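Local coordinates for VIN1 (Oscarella pearsei, PDB 6BFI), which binds actin filaments as a sponge member of the vinculin/alpha-catenin family and may play a role in cell-cell adhesion, at residues A385-D388 and A389-S393. Residues are numbered along the deposited sequence; the frame is centred on the assembly and turned at random.
Sequences ALED and AALAS
Leu391 folds back over the last turn of helix 381-390 and meets Glu387, one turn earlier, through both backbone and side chain, a compact example of how an alpha-helix runs out. Leu391 CB lies 3.6 Å from Glu387 O. The next atom, Leu391 CG, comes closer, 3.3 Å from the same Glu387 O, because it stands beside the backbone N and anti to the carbonyl carbon (chi1 -70°), which turns the branch back toward the preceding turn. Leu391 CD1, anti to CA (chi2 174°), still lies 3.8 Å from Glu387 O. Beyond the carbonyl, Leu391 CD1 comes to 4.3 Å from Glu387 CG, a loose contact between aliphatic parts.

The backbone beneath tells the same story. Ala389 N and Ala390 N give regular i-to-i-4 hydrogen bonds to Ala385 O and Leu386 O, the latter at 2.9 Å with an N-H...O angle of 152°. Leu391 N divides its hydrogen between Glu387 O at 3.1 Å and, weakly, Asp388 O at 3.2 Å, and Leu391 is where helical backbone angles are lost. A further weak bond from Ala392 N to Ala389 O leads into the loop.

The carboxylate of Glu387 belongs to other partners: OE1 makes salt bridges to Lys384 and to Lys476 of helix 466-493. In this all-helical fold, Leu386 and Ala390 pack against Phe403 of helix 399-427 and Ala456 of helix 452-460, while Leu391 touches Val459; the exit loop is tied by Ala392 O to Arg399 at the start of helix 399-427.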
loop_
_atom_site.group_PDB
_atom_site.type_symbol
_atom_site.label_atom_id
_atom_site.label_comp_id
_atom_site.label_asym_id
_atom_site.label_seq_id
_atom_site.Cartn_x
_atom_site.Cartn_y
_atom_site.Cartn_z
ATOM N N ALA A 385 29.190 14.183 -8.471
ATOM C CA ALA A 385 29.790 15.360 -9.089
ATOM C C ALA A 385 29.617 16.597 -8.216
ATOM O O ALA A 385 30.507 17.454 -8.169
ATOM C CB ALA A 385 29.182 15.590 -10.473
ATOM N N LEU A 386 28.486 16.703 -7.511
ATOM C CA LEU A 386 28.292 17.825 -6.598
ATOM C C LEU A 386 29.232 17.734 -5.402
ATOM O O LEU A 386 29.833 18.740 -5.002
ATOM C CB LEU A 386 26.839 17.883 -6.132
ATOM C CG LEU A 386 26.530 18.943 -5.071
ATOM C CD1 LEU A 386 26.722 20.348 -5.625
ATOM C CD2 LEU A 386 25.124 18.766 -4.529
ATOM N N GLU A 387 29.375 16.539 -4.818
ATOM C CA GLU A 387 30.286 16.383 -3.689
ATOM C C GLU A 387 31.725 16.687 -4.094
ATOM O O GLU A 387 32.467 17.331 -3.343
ATOM C CB GLU A 387 30.182 14.971 -3.109
ATOM C CG GLU A 387 30.957 14.788 -1.809
ATOM C CD GLU A 387 31.153 13.329 -1.435
ATOM O OE1 GLU A 387 31.476 12.519 -2.330
ATOM O OE2 GLU A 387 30.982 12.993 -0.245
ATOM N N ASP A 388 32.138 16.232 -5.280
ATOM C CA ASP A 388 33.477 16.556 -5.761
ATOM C C ASP A 388 33.623 18.044 -6.053
ATOM O O ASP A 388 34.709 18.606 -5.871
ATOM C CB ASP A 388 33.807 15.736 -7.009
ATOM C CG ASP A 388 33.869 14.249 -6.728
ATOM O OD1 ASP A 388 34.071 13.875 -5.554
ATOM O OD2 ASP A 388 33.719 13.454 -7.680
ATOM N N ALA A 389 32.547 18.695 -6.503
ATOM C CA ALA A 389 32.598 20.136 -6.724
ATOM C C ALA A 389 32.778 20.885 -5.412
ATOM O O ALA A 389 33.491 21.896 -5.357
ATOM C CB ALA A 389 31.333 20.604 -7.443
ATOM N N ALA A 390 32.144 20.402 -4.340
ATOM C CA ALA A 390 32.322 21.027 -3.036
ATOM C C ALA A 390 33.728 20.809 -2.492
ATOM O O ALA A 390 34.239 21.651 -1.745
ATOM C CB ALA A 390 31.287 20.488 -2.050
ATOM N N LEU A 391 34.366 19.698 -2.853
ATOM C CA LEU A 391 35.693 19.358 -2.363
ATOM C C LEU A 391 36.813 19.983 -3.187
ATOM O O LEU A 391 37.971 19.584 -3.034
ATOM C CB LEU A 391 35.866 17.837 -2.328
ATOM C CG LEU A 391 35.053 17.089 -1.273
ATOM C CD1 LEU A 391 35.203 15.585 -1.452
ATOM C CD2 LEU A 391 35.479 17.510 0.124
ATOM N N ALA A 392 36.498 20.944 -4.051
ATOM C CA ALA A 392 37.523 21.585 -4.862
ATOM C C ALA A 392 38.460 22.397 -3.981
ATOM O O ALA A 392 38.031 23.026 -3.008
ATOM C CB ALA A 392 36.884 22.481 -5.920
ATOM N N SER A 393 39.747 22.377 -4.321
ATOM C CA SER A 393 40.723 23.118 -3.543
ATOM C C SER A 393 40.435 24.615 -3.645
ATOM O O SER A 393 39.910 25.088 -4.659
ATOM C CB SER A 393 42.142 22.820 -4.029
ATOM O OG SER A 393 42.493 23.641 -5.127
#